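Local coordinates for protein probable dipeptidase (Pseudomonas aeruginosa, PDB 3B40) that probably acts as a metal-dependent dipeptidase of the M19 (membrane dipeptidase) family, which would hydrolyse dipeptides, at residues A[210-215]-A[233-238]; A[241-246]-A[268-273]; A[250-255]-A[343-348]. The protein carries 11 engineered substitutions. All blocks are in the same frame, centred on the assembly; numbering follows the deposited sequence.

Interaction 1 (A[210-215]-A[233-238])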
ATOM      1  N   ASP A 210      -4.419  -8.351   4.636  1.00 11.64           N
ATOM      2  CA  ASP A 210      -3.609  -7.119   4.635  1.00 12.55           C
ATOM      3  C   ASP A 210      -4.263  -6.066   5.546  1.00 13.35           C
ATOM      4  O   ASP A 210      -5.422  -5.698   5.336  1.00 13.59           O
ATOM      5  CB  ASP A 210      -3.480  -6.612   3.195  1.00 13.10           C
ATOM      6  CG  ASP A 210      -2.703  -5.300   3.072  1.00 15.54           C
ATOM      7  OD1 ASP A 210      -2.084  -4.823   4.056  1.00  9.34           O
ATOM      8  OD2 ASP A 210      -2.730  -4.745   1.949  1.00 14.84           O
ATOM      9  N   VAL A 211      -3.534  -5.624   6.576  1.00 12.23           N
ATOM     10  CA  VAL A 211      -4.084  -4.703   7.533  1.00 13.20           C
ATOM     11  C   VAL A 211      -3.706  -3.230   7.307  1.00 12.79           C
ATOM     12  O   VAL A 211      -4.171  -2.381   8.046  1.00 12.67           O
ATOM     13  CB  VAL A 211      -3.770  -5.122   9.013  1.00 12.45           C
ATOM     14  CG1 VAL A 211      -4.270  -6.554   9.268  1.00 11.68           C
ATOM     15  CG2 VAL A 211      -2.284  -4.994   9.289  1.00 14.09           C
ATOM     16  N   SER A 212      -2.895  -2.922   6.296  1.00 12.18           N
ATOM     17  CA  SER A 212      -2.574  -1.510   6.012  1.00 12.36           C
ATOM     18  C   SER A 212      -3.885  -0.789   5.675  1.00 12.57           C
ATOM     19  O   SER A 212      -4.689  -1.354   4.948  1.00 12.68           O
ATOM     20  CB  SER A 212      -1.580  -1.382   4.849  1.00 12.43           C
ATOM     21  OG  SER A 212      -0.267  -1.723   5.275  1.00 12.89           O
ATOM     22  N   GLN A 213      -4.088   0.416   6.242  1.00 12.34           N
ATOM     23  CA  GLN A 213      -5.260   1.298   6.001  1.00 12.18           C
ATOM     24  C   GLN A 213      -6.428   1.097   7.001  1.00 12.43           C
ATOM     25  O   GLN A 213      -7.289   1.965   7.150  1.00 12.51           O
ATOM     26  CB  GLN A 213      -5.781   1.211   4.554  1.00 12.98           C
ATOM     27  CG  GLN A 213      -4.746   1.455   3.382  1.00 13.22           C
ATOM     28  CD  GLN A 213      -4.740   2.845   2.790  1.00 13.44           C
ATOM     29  OE1 GLN A 213      -5.507   3.718   3.205  1.00 16.17           O
ATOM     30  NE2 GLN A 213      -3.857   3.069   1.770  1.00 13.75           N
ATOM     31  N   MET A 214      -6.464  -0.070   7.646  1.00 11.69           N
ATOM     32  CA  MET A 214      -7.499  -0.450   8.602  1.00 12.02           C
ATOM     33  C   MET A 214      -7.315   0.316   9.919  1.00 12.23           C
ATOM     34  O   MET A 214      -6.194   0.564  10.330  1.00 12.82           O
ATOM     35  CB  MET A 214      -7.381  -1.964   8.890  1.00 11.26           C
ATOM     36  CG  MET A 214      -7.833  -2.869   7.698  1.00 13.95           C
ATOM     37  SD  MET A 214      -7.777  -4.677   7.972  1.00 11.86           S
ATOM     38  CE  MET A 214      -9.234  -4.974   8.945  1.00 18.10           C
ATOM     39  N   SER A 215      -8.413   0.655  10.597  1.00 13.16           N
ATOM     40  CA  SER A 215      -8.360   1.252  11.934  1.00 12.94           C
ATOM     41  C   SER A 215      -7.619   0.315  12.918  1.00 13.13           C
ATOM     42  O   SER A 215      -7.437  -0.901  12.649  1.00 13.98           O
ATOM     43  CB  SER A 215      -9.784   1.554  12.435  1.00 13.78           C
ATOM     44  OG  SER A 215     -10.365   0.385  12.958  1.00 12.86           O
ATOM     45  N   SER A 233       0.785  -4.329   3.981  1.00 10.80           N
ATOM     46  CA  SER A 233       1.407  -4.277   2.661  1.00 11.48           C
ATOM     47  C   SER A 233       2.061  -2.902   2.352  1.00 11.78           C
ATOM     48  O   SER A 233       2.940  -2.813   1.497  1.00 11.18           O
ATOM     49  CB  SER A 233       0.376  -4.641   1.587  1.00 11.13           C
ATOM     50  OG  SER A 233      -0.577  -3.589   1.476  1.00 11.48           O
ATOM     51  N   HIS A 234       1.638  -1.846   3.064  1.00 11.10           N
ATOM     52  CA  HIS A 234       2.250  -0.522   2.930  1.00 10.99           C
ATOM     53  C   HIS A 234       1.937   0.310   4.156  1.00 11.63           C
ATOM     54  O   HIS A 234       0.882   0.993   4.190  1.00 12.34           O
ATOM     55  CB  HIS A 234       1.797   0.204   1.637  1.00 10.41           C
ATOM     56  CG  HIS A 234       0.301   0.324   1.459  1.00  9.88           C
ATOM     57  ND1 HIS A 234      -0.568  -0.726   1.651  1.00 11.48           N
ATOM     58  CD2 HIS A 234      -0.466   1.362   1.034  1.00 10.44           C
ATOM     59  CE1 HIS A 234      -1.805  -0.342   1.373  1.00 13.53           C
ATOM     60  NE2 HIS A 234      -1.770   0.917   0.981  1.00 12.98           N
ATOM     61  N   SER A 235       2.820   0.231   5.153  1.00 11.88           N
ATOM     62  CA  SER A 235       2.675   0.990   6.419  1.00 12.59           C
ATOM     63  C   SER A 235       4.039   1.512   6.907  1.00 11.79           C
ATOM     64  O   SER A 235       5.061   0.944   6.542  1.00 12.21           O
ATOM     65  CB  SER A 235       2.041   0.097   7.498  1.00 12.52           C
ATOM     66  OG  SER A 235       0.643  -0.092   7.268  1.00 14.76           O
ATOM     67  N   ALA A 236       4.061   2.589   7.704  1.00 11.40           N
ATOM     68  CA  ALA A 236       5.296   3.100   8.348  1.00 12.13           C
ATOM     69  C   ALA A 236       5.032   3.257   9.871  1.00 13.24           C
ATOM     70  O   ALA A 236       3.849   3.211  10.285  1.00 13.90           O
ATOM     71  CB  ALA A 236       5.722   4.447   7.715  1.00 11.40           C
ATOM     72  N   PRO A 237       6.105   3.381  10.709  1.00 13.12           N
ATOM     73  CA  PRO A 237       5.924   3.562  12.174  1.00 13.23           C
ATOM     74  C   PRO A 237       5.453   4.928  12.655  1.00 13.77           C
ATOM     75  O   PRO A 237       5.926   5.987  12.165  1.00 12.59           O
ATOM     76  CB  PRO A 237       7.340   3.286  12.769  1.00 13.29           C
ATOM     77  CG  PRO A 237       8.166   2.681  11.603  1.00 14.55           C
ATOM     78  CD  PRO A 237       7.532   3.240  10.347  1.00 13.50           C
ATOM     79  N   ARG A 238       4.626   4.925  13.702  1.00 12.79           N
ATOM     80  CA  ARG A 238       4.250   6.197  14.298  1.00 13.75           C
ATOM     81  C   ARG A 238       5.424   6.934  14.945  1.00 14.00           C
ATOM     82  O   ARG A 238       5.383   8.156  15.108  1.00 13.36           O
ATOM     83  CB  ARG A 238       3.163   6.005  15.330  1.00 15.08           C
ATOM     84  CG  ARG A 238       1.864   5.607  14.735  1.00 16.96           C
ATOM     85  CD  ARG A 238       0.838   6.398  15.421  1.00 22.44           C
ATOM     86  NE  ARG A 238      -0.344   5.619  15.650  1.00 25.62           N
ATOM     87  CZ  ARG A 238      -1.383   6.072  16.343  1.00 27.33           C
ATOM     88  NH1 ARG A 238      -2.444   5.301  16.504  1.00 25.73           N
ATOM     89  NH2 ARG A 238      -1.358   7.295  16.859  1.00 26.19           N
TER
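D210 and S233 meet at the C-terminal ends of two neighbouring parallel strands, 208-210 and 230-235, of the TIM barrel. The D210 carboxylate binds both segments. With CG anti to the backbone N (chi1 178°), it reaches across to S233. S233 N gives a nearly straight bond to D210 OD1, 2.9 Å. S233 OG donates a hydrogen bond to D210 OD2 at 2.5 Å, which is very short. D210 OD1 also accepts from S212 N at 3.0 Å, which closes an Asx turn. The two N-H groups come from opposite faces of the carboxylate, each 47° out of its plane, and so fix its rotation.

S212 OG is the second junction. It accepts from H234 N at 2.9 Å. It also shares a hydrogen bond with S235 OG at 2.7 Å, where either hydroxyl could donate. The H234 ring is held at both nitrogens. Its ND1 donates to S233 OG, 2.9 Å away. Its NE2 accepts from Q213 NE2 at 3.1 Å, with the amide and ring planes 52° apart. S212 CB packs against the ring, 3.4 Å from H234 ND1. The other end of the Q213 amide, OE1, accepts from R176. All these groups are buried. The contact lies at the C-terminal strand ends, the mouth of the TIM barrel, where enzymes of this fold place their active sites.

Interaction 2 (A[241-246]-A[268-273])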
ATOM      1  N   VAL A 241       6.280   9.442  12.247  1.00 15.28           N
ATOM      2  CA  VAL A 241       5.244  10.449  12.042  1.00 15.16           C
ATOM      3  C   VAL A 241       4.049   9.890  12.791  1.00 15.50           C
ATOM      4  O   VAL A 241       3.625   8.721  12.599  1.00 14.20           O
ATOM      5  CB  VAL A 241       4.919  10.679  10.552  1.00 14.62           C
ATOM      6  CG1 VAL A 241       3.752  11.696  10.381  1.00 14.19           C
ATOM      7  CG2 VAL A 241       6.166  11.169   9.787  1.00 16.45           C
ATOM      8  N   ASP A 242       3.554  10.709  13.698  1.00 16.35           N
ATOM      9  CA  ASP A 242       2.522  10.281  14.612  1.00 16.56           C
ATOM     10  C   ASP A 242       1.161  10.596  13.993  1.00 16.61           C
ATOM     11  O   ASP A 242       0.535  11.609  14.274  1.00 17.80           O
ATOM     12  CB  ASP A 242       2.755  10.930  15.991  1.00 17.81           C
ATOM     13  CG  ASP A 242       1.887  10.316  17.083  1.00 19.23           C
ATOM     14  OD1 ASP A 242       1.398   9.173  16.933  1.00 20.77           O
ATOM     15  OD2 ASP A 242       1.660  11.009  18.088  1.00 24.68           O
ATOM     16  N   ILE A 243       0.711   9.698  13.123  1.00 15.71           N
ATOM     17  CA  ILE A 243      -0.543   9.833  12.422  1.00 13.89           C
ATOM     18  C   ILE A 243      -1.228   8.476  12.562  1.00 13.70           C
ATOM     19  O   ILE A 243      -0.552   7.457  12.716  1.00 14.70           O
ATOM     20  CB  ILE A 243      -0.344  10.230  10.910  1.00 13.74           C
ATOM     21  CG1 ILE A 243       0.657   9.309  10.214  1.00 11.88           C
ATOM     22  CG2 ILE A 243       0.076  11.701  10.766  1.00 13.95           C
ATOM     23  CD1 ILE A 243       0.744   9.531   8.618  1.00 13.43           C
ATOM     24  N   LYS A 244      -2.556   8.467  12.532  1.00 13.45           N
ATOM     25  CA  LYS A 244      -3.363   7.234  12.674  1.00 13.02           C
ATOM     26  C   LYS A 244      -3.126   6.226  11.573  1.00 12.37           C
ATOM     27  O   LYS A 244      -3.215   5.029  11.828  1.00 12.54           O
ATOM     28  CB  LYS A 244      -4.851   7.588  12.787  1.00 12.53           C
ATOM     29  CG  LYS A 244      -5.088   8.349  14.076  1.00 16.95           C
ATOM     30  CD  LYS A 244      -6.499   8.743  14.378  1.00 22.57           C
ATOM     31  CE  LYS A 244      -6.406   9.549  15.710  1.00 26.87           C
ATOM     32  NZ  LYS A 244      -7.713   9.943  16.291  1.00 29.64           N
ATOM     33  N   ARG A 245      -2.812   6.726  10.378  1.00 10.96           N
ATOM     34  CA  ARG A 245      -2.388   5.903   9.216  1.00 11.56           C
ATOM     35  C   ARG A 245      -1.145   5.035   9.467  1.00 11.56           C
ATOM     36  O   ARG A 245      -1.019   3.942   8.899  1.00 11.96           O
ATOM     37  CB  ARG A 245      -2.206   6.787   7.963  1.00 10.95           C
ATOM     38  CG  ARG A 245      -1.853   6.034   6.607  1.00 11.37           C
ATOM     39  CD  ARG A 245      -2.730   4.816   6.254  1.00 11.93           C
ATOM     40  NE  ARG A 245      -2.302   4.244   4.938  1.00  9.50           N
ATOM     41  CZ  ARG A 245      -1.455   3.232   4.778  1.00 10.91           C
ATOM     42  NH1 ARG A 245      -0.959   2.573   5.829  1.00 11.93           N
ATOM     43  NH2 ARG A 245      -1.121   2.849   3.548  1.00  9.93           N
ATOM     44  N   ASN A 246      -0.261   5.480  10.370  1.00 12.18           N
ATOM     45  CA  ASN A 246       0.943   4.727  10.758  1.00 11.39           C
ATOM     46  C   ASN A 246       0.695   3.750  11.938  1.00 12.58           C
ATOM     47  O   ASN A 246      -0.333   3.858  12.623  1.00 13.22           O
ATOM     48  CB  ASN A 246       2.081   5.726  11.071  1.00 11.64           C
ATOM     49  CG  ASN A 246       2.726   6.303   9.805  1.00 10.64           C
ATOM     50  OD1 ASN A 246       2.383   5.900   8.694  1.00 10.12           O
ATOM     51  ND2 ASN A 246       3.738   7.174   9.971  1.00  8.88           N
ATOM     52  N   PRO A 268       6.430   9.589   1.372  1.00 15.48           N
ATOM     53  CA  PRO A 268       7.217  10.644   2.039  1.00 15.39           C
ATOM     54  C   PRO A 268       6.574  11.233   3.311  1.00 15.74           C
ATOM     55  O   PRO A 268       7.229  11.289   4.362  1.00 15.52           O
ATOM     56  CB  PRO A 268       7.422  11.706   0.944  1.00 16.13           C
ATOM     57  CG  PRO A 268       6.769  11.226  -0.258  1.00 14.39           C
ATOM     58  CD  PRO A 268       6.367   9.790  -0.087  1.00 16.13           C
ATOM     59  N   ALA A 269       5.307  11.636   3.239  1.00 15.04           N
ATOM     60  CA  ALA A 269       4.644  12.254   4.407  1.00 16.10           C
ATOM     61  C   ALA A 269       4.382  11.327   5.591  1.00 15.80           C
ATOM     62  O   ALA A 269       3.993  11.807   6.670  1.00 16.02           O
ATOM     63  CB  ALA A 269       3.318  12.960   3.996  1.00 15.03           C
ATOM     64  N   TYR A 270       4.563  10.020   5.413  1.00 15.84           N
ATOM     65  CA  TYR A 270       4.397   9.091   6.523  1.00 15.17           C
ATOM     66  C   TYR A 270       5.766   8.852   7.170  1.00 15.41           C
ATOM     67  O   TYR A 270       5.859   8.149   8.201  1.00 13.73           O
ATOM     68  CB  TYR A 270       3.849   7.716   6.101  1.00 16.06           C
ATOM     69  CG  TYR A 270       2.525   7.596   5.336  1.00 16.09           C
ATOM     70  CD1 TYR A 270       1.591   8.634   5.270  1.00 14.99           C
ATOM     71  CD2 TYR A 270       2.212   6.380   4.690  1.00 17.53           C
ATOM     72  CE1 TYR A 270       0.389   8.475   4.529  1.00 15.87           C
ATOM     73  CE2 TYR A 270       1.010   6.202   3.968  1.00 16.69           C
ATOM     74  CZ  TYR A 270       0.124   7.255   3.884  1.00 17.21           C
ATOM     75  OH  TYR A 270      -1.038   7.058   3.180  1.00 17.25           O
ATOM     76  N   LEU A 271       6.814   9.437   6.572  1.00 14.09           N
ATOM     77  CA  LEU A 271       8.201   9.198   6.984  1.00 14.71           C
ATOM     78  C   LEU A 271       8.875  10.428   7.578  1.00 15.46           C
ATOM     79  O   LEU A 271       9.759  10.308   8.420  1.00 16.25           O
ATOM     80  CB  LEU A 271       9.042   8.688   5.805  1.00 14.35           C
ATOM     81  CG  LEU A 271       8.659   7.340   5.195  1.00 12.48           C
ATOM     82  CD1 LEU A 271       9.386   7.157   3.841  1.00 12.72           C
ATOM     83  CD2 LEU A 271       8.941   6.179   6.158  1.00 14.44           C
ATOM     84  N   ARG A 272       8.486  11.601   7.091  1.00 15.70           N
ATOM     85  CA  ARG A 272       8.943  12.872   7.638  1.00 16.54           C
ATOM     86  C   ARG A 272       7.745  13.766   8.005  1.00 16.15           C
ATOM     87  O   ARG A 272       6.901  14.011   7.141  1.00 16.19           O
ATOM     88  CB  ARG A 272       9.795  13.592   6.601  1.00 15.96           C
ATOM     89  CG  ARG A 272      10.323  14.930   7.084  1.00 19.50           C
ATOM     90  CD  ARG A 272      10.991  15.706   5.961  1.00 17.32           C
ATOM     91  NE  ARG A 272      12.296  15.161   5.640  1.00 21.16           N
ATOM     92  CZ  ARG A 272      13.064  15.610   4.655  1.00 22.32           C
ATOM     93  NH1 ARG A 272      12.632  16.613   3.911  1.00 22.90           N
ATOM     94  NH2 ARG A 272      14.252  15.046   4.403  1.00 23.24           N
ATOM     95  N   PRO A 273       7.682  14.262   9.265  1.00 16.55           N
ATOM     96  CA  PRO A 273       6.644  15.224   9.677  1.00 17.48           C
ATOM     97  C   PRO A 273       6.708  16.511   8.825  1.00 18.15           C
ATOM     98  O   PRO A 273       7.791  16.946   8.477  1.00 19.32           O
ATOM     99  CB  PRO A 273       6.989  15.547  11.144  1.00 17.49           C
ATOM    100  CG  PRO A 273       7.979  14.520  11.581  1.00 18.17           C
ATOM    101  CD  PRO A 273       8.596  13.898  10.367  1.00 16.63           C
TER
HETATM  102  O   HOH W   1      -1.146   4.867   1.590  1.00 20.85           O
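N246 and Y270 form the direct hydrogen bond of this contact. N246 ND2 donates to Y270 O at 2.9 Å, in the carbonyl plane on a lone pair. The same nitrogen reaches V241 O at 3.1 Å, tilted from that carbonyl's plane. Two acceptors thus grip one amide nitrogen: the bond to V241 O braces the loop internally, and the bond to Y270 O ties it to helix 268-271. N246 OD1 lies 3.5 Å from Y270 CB, with the amide nearly perpendicular to the phenol ring.

The Y270 ring carries the CH-pi contact. R245 CG sits over its face, 4.0 Å from the ring centroid. R245 bends at its CB-CG bond (chi2 48°), which brings the guanidinium back beside the ring. Y270 CE2 then lies over one face of that group, and the two planes are 57° apart. A water in the plane of the phenol ring joins the polar ends, 2.7 Å from Y270 OH and 2.8 Å from R245 NH2. R245 NH2 also bonds to H234 O.

Apolar contacts complete the interface. I243 CD1 meets Y270 CD1 at 3.6 Å. V241 CG2 lies against the backbone from Y270 to P273 and touches P273 CD at 3.7 Å. F267 stacks with the Y270 ring. The contact joins the loops that follow strands 230-235 and 261-265, adjacent beta-alpha loops at the C-terminal end of a TIM barrel.

Interaction 3 (A[250-255]-A[343-348])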
ATOM      1  N   HIS A 250       2.613  -1.611  19.382  1.00 14.62           N
ATOM      2  CA  HIS A 250       1.713  -2.727  19.698  1.00 14.87           C
ATOM      3  C   HIS A 250       1.040  -3.361  18.455  1.00 15.38           C
ATOM      4  O   HIS A 250       0.896  -4.574  18.372  1.00 13.34           O
ATOM      5  CB  HIS A 250       0.661  -2.313  20.728  1.00 16.46           C
ATOM      6  CG  HIS A 250      -0.231  -3.449  21.145  1.00 19.29           C
ATOM      7  ND1 HIS A 250      -1.515  -3.597  20.668  1.00 18.11           N
ATOM      8  CD2 HIS A 250      -0.005  -4.509  21.960  1.00 20.61           C
ATOM      9  CE1 HIS A 250      -2.044  -4.697  21.171  1.00 21.49           C
ATOM     10  NE2 HIS A 250      -1.150  -5.266  21.960  1.00 22.86           N
ATOM     11  N   GLU A 251       0.627  -2.531  17.493  1.00 15.42           N
ATOM     12  CA  GLU A 251       0.061  -3.042  16.236  1.00 15.59           C
ATOM     13  C   GLU A 251       1.087  -3.903  15.475  1.00 15.06           C
ATOM     14  O   GLU A 251       0.763  -4.996  14.974  1.00 15.65           O
ATOM     15  CB  GLU A 251      -0.429  -1.882  15.354  1.00 14.88           C
ATOM     16  CG  GLU A 251      -1.716  -1.252  15.875  1.00 17.24           C
ATOM     17  CD  GLU A 251      -2.134   0.001  15.119  1.00 16.12           C
ATOM     18  OE1 GLU A 251      -1.384   1.019  15.102  1.00 19.87           O
ATOM     19  OE2 GLU A 251      -3.238  -0.015  14.564  1.00 17.79           O
ATOM     20  N   MET A 252       2.318  -3.414  15.418  1.00 14.93           N
ATOM     21  CA  MET A 252       3.475  -4.148  14.876  1.00 14.58           C
ATOM     22  C   MET A 252       3.692  -5.488  15.584  1.00 14.23           C
ATOM     23  O   MET A 252       3.925  -6.514  14.937  1.00 13.30           O
ATOM     24  CB  MET A 252       4.766  -3.293  14.973  1.00 14.72           C
ATOM     25  CG  MET A 252       4.886  -2.045  14.052  1.00 17.57           C
ATOM     26  SD  MET A 252       6.448  -1.041  14.273  1.00 16.90           S
ATOM     27  CE  MET A 252       5.605   0.474  14.560  1.00 19.08           C
ATOM     28  N   GLN A 253       3.594  -5.502  16.913  1.00 14.82           N
ATOM     29  CA  GLN A 253       3.773  -6.760  17.654  1.00 14.06           C
ATOM     30  C   GLN A 253       2.703  -7.786  17.267  1.00 13.45           C
ATOM     31  O   GLN A 253       2.995  -8.963  17.134  1.00 12.85           O
ATOM     32  CB  GLN A 253       3.731  -6.524  19.162  1.00 13.91           C
ATOM     33  CG  GLN A 253       5.043  -5.945  19.756  1.00 18.16           C
ATOM     34  CD  GLN A 253       6.266  -6.800  19.412  1.00 22.72           C
ATOM     35  OE1 GLN A 253       6.363  -7.966  19.841  1.00 23.16           O
ATOM     36  NE2 GLN A 253       7.198  -6.227  18.630  1.00 21.17           N
ATOM     37  N   LEU A 254       1.465  -7.333  17.126  1.00 12.78           N
ATOM     38  CA  LEU A 254       0.381  -8.192  16.674  1.00 12.89           C
ATOM     39  C   LEU A 254       0.645  -8.850  15.316  1.00 12.80           C
ATOM     40  O   LEU A 254       0.302 -10.031  15.104  1.00 13.07           O
ATOM     41  CB  LEU A 254      -0.941  -7.426  16.646  1.00 12.78           C
ATOM     42  CG  LEU A 254      -1.532  -7.088  18.023  1.00 13.99           C
ATOM     43  CD1 LEU A 254      -2.852  -6.319  17.854  1.00 15.51           C
ATOM     44  CD2 LEU A 254      -1.739  -8.341  18.908  1.00 11.55           C
ATOM     45  N   ILE A 255       1.219  -8.082  14.392  1.00 11.96           N
ATOM     46  CA  ILE A 255       1.484  -8.575  13.045  1.00 12.23           C
ATOM     47  C   ILE A 255       2.618  -9.566  13.168  1.00 13.41           C
ATOM     48  O   ILE A 255       2.546 -10.672  12.630  1.00 13.59           O
ATOM     49  CB  ILE A 255       1.864  -7.408  12.071  1.00 11.47           C
ATOM     50  CG1 ILE A 255       0.647  -6.502  11.806  1.00 13.13           C
ATOM     51  CG2 ILE A 255       2.507  -7.957  10.771  1.00 11.04           C
ATOM     52  CD1 ILE A 255       1.034  -5.081  11.291  1.00 11.59           C
ATOM     53  N   ASP A 343      14.833   0.551   9.923  1.00 14.25           N
ATOM     54  CA  ASP A 343      15.658   0.354  11.102  1.00 14.84           C
ATOM     55  C   ASP A 343      14.767   0.224  12.342  1.00 14.82           C
ATOM     56  O   ASP A 343      14.935  -0.691  13.126  1.00 16.14           O
ATOM     57  CB  ASP A 343      16.628   1.551  11.305  1.00 14.92           C
ATOM     58  CG  ASP A 343      17.888   1.490  10.425  1.00 16.83           C
ATOM     59  OD1 ASP A 343      18.053   0.588   9.582  1.00 19.05           O
ATOM     60  OD2 ASP A 343      18.744   2.376  10.592  1.00 19.58           O
ATOM     61  N   TYR A 344      13.833   1.152  12.507  1.00 14.94           N
ATOM     62  CA  TYR A 344      12.914   1.160  13.656  1.00 14.23           C
ATOM     63  C   TYR A 344      12.053  -0.089  13.730  1.00 14.35           C
ATOM     64  O   TYR A 344      11.847  -0.643  14.805  1.00 14.96           O
ATOM     65  CB  TYR A 344      12.020   2.405  13.631  1.00 14.22           C
ATOM     66  CG  TYR A 344      11.145   2.515  14.863  1.00 13.00           C
ATOM     67  CD1 TYR A 344      11.612   3.140  16.021  1.00 11.71           C
ATOM     68  CD2 TYR A 344       9.864   1.971  14.879  1.00 14.04           C
ATOM     69  CE1 TYR A 344      10.814   3.229  17.159  1.00 12.71           C
ATOM     70  CE2 TYR A 344       9.058   2.028  16.004  1.00 12.68           C
ATOM     71  CZ  TYR A 344       9.544   2.655  17.157  1.00 13.63           C
ATOM     72  OH  TYR A 344       8.746   2.750  18.265  1.00 11.84           O
ATOM     73  N   THR A 345      11.518  -0.500  12.584  1.00 14.08           N
ATOM     74  CA  THR A 345      10.598  -1.612  12.516  1.00 13.30           C
ATOM     75  C   THR A 345      11.348  -2.899  12.846  1.00 14.07           C
ATOM     76  O   THR A 345      10.845  -3.738  13.603  1.00 14.00           O
ATOM     77  CB  THR A 345       9.855  -1.654  11.132  1.00 13.97           C
ATOM     78  OG1 THR A 345       9.324  -0.365  10.855  1.00  9.85           O
ATOM     79  CG2 THR A 345       8.670  -2.626  11.152  1.00 15.56           C
ATOM     80  N   VAL A 346      12.569  -3.019  12.315  1.00 13.26           N
ATOM     81  CA  VAL A 346      13.429  -4.147  12.593  1.00 12.98           C
ATOM     82  C   VAL A 346      13.774  -4.215  14.093  1.00 13.47           C
ATOM     83  O   VAL A 346      13.684  -5.285  14.680  1.00 12.83           O
ATOM     84  CB  VAL A 346      14.706  -4.135  11.702  1.00 13.11           C
ATOM     85  CG1 VAL A 346      15.739  -5.140  12.200  1.00 14.93           C
ATOM     86  CG2 VAL A 346      14.361  -4.379  10.221  1.00 11.53           C
ATOM     87  N   LYS A 347      14.131  -3.087  14.714  1.00 13.73           N
ATOM     88  CA  LYS A 347      14.323  -3.029  16.173  1.00 14.01           C
ATOM     89  C   LYS A 347      13.182  -3.628  16.955  1.00 14.16           C
ATOM     90  O   LYS A 347      13.395  -4.295  17.986  1.00 14.91           O
ATOM     91  CB  LYS A 347      14.409  -1.571  16.661  1.00 14.89           C
ATOM     92  CG  LYS A 347      15.669  -0.850  16.357  1.00 15.99           C
ATOM     93  CD  LYS A 347      16.826  -1.402  17.186  1.00 21.43           C
ATOM     94  CE  LYS A 347      18.102  -0.607  16.939  1.00 22.55           C
ATOM     95  NZ  LYS A 347      19.154  -1.185  17.802  1.00 22.20           N
ATOM     96  N   LYS A 348      11.965  -3.326  16.498  1.00 13.31           N
ATOM     97  CA  LYS A 348      10.755  -3.712  17.184  1.00 12.92           C
ATOM     98  C   LYS A 348      10.330  -5.175  16.908  1.00 13.17           C
ATOM     99  O   LYS A 348      10.009  -5.904  17.848  1.00 11.97           O
ATOM    100  CB  LYS A 348       9.622  -2.707  16.885  1.00 12.75           C
ATOM    101  CG  LYS A 348       9.874  -1.283  17.434  1.00 14.42           C
ATOM    102  CD  LYS A 348      10.393  -1.295  18.884  1.00 14.39           C
ATOM    103  CE  LYS A 348      10.712   0.111  19.377  1.00 13.67           C
ATOM    104  NZ  LYS A 348      11.010   0.185  20.831  1.00 13.77           N
TER
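M252 extends from its helix with CG beside the backbone N, runs straight through chi2 and then bends at the sulfur (chi3 -125°). The bend turns CE to the edge of the Y344 ring. CE lies near the ring plane, 4.1 Å from Y344 CE2. The tyrosine meets it because its CG stands anti to the backbone N (chi1 -175°). The two side chains cross at about a right angle. T345 CG2 lies 4.1 Å from M252 SD. The hydroxyl OG1 of T345 bonds instead to A341 O. K348 CB is a looser neighbour of M252 SD, at 4.4 Å. The thioether end of M252 thus lies between the two helices.

Q253 works at the more open side. It reaches the other helix with its amide. Q253 NE2 gives a weak, bent hydrogen bond to K348 O at 2.9 Å. The phenol of Y344 reaches helix 249-257, where its OH bonds to D249.

The short helix segments cross at -63°, with their axes 10.6 Å apart at closest approach. They belong to helices 249-257 and 335-349, which precede the paired parallel strands 261-265 and 354-357. M252 and T345 both touch I262 of strand 261-265, and P237 from the loop after strand 230-235 packs against M252, Y344 and T345.

In the fold
From the N terminus, interaction 1 comes first. It closes the loop that runs out from strand 208-210 through helix 216-225 and back along strand 230-235. Interaction 2 then brings the two ends of a second excursion together, through helix 249-257 and strand 261-265. Interaction 3 starts on that helix and reaches far ahead to 343-348, so interactions 2 and 3 cross in the chain, while interaction 1 precedes both in series. Segment 233-238 touches both other interactions: R238 meets I243 of interaction 2, and P237 packs on interaction 3. In segment 210-215, V211 meets I255 of interaction 3. Together they tie the barrel mouth to the outer helix layer.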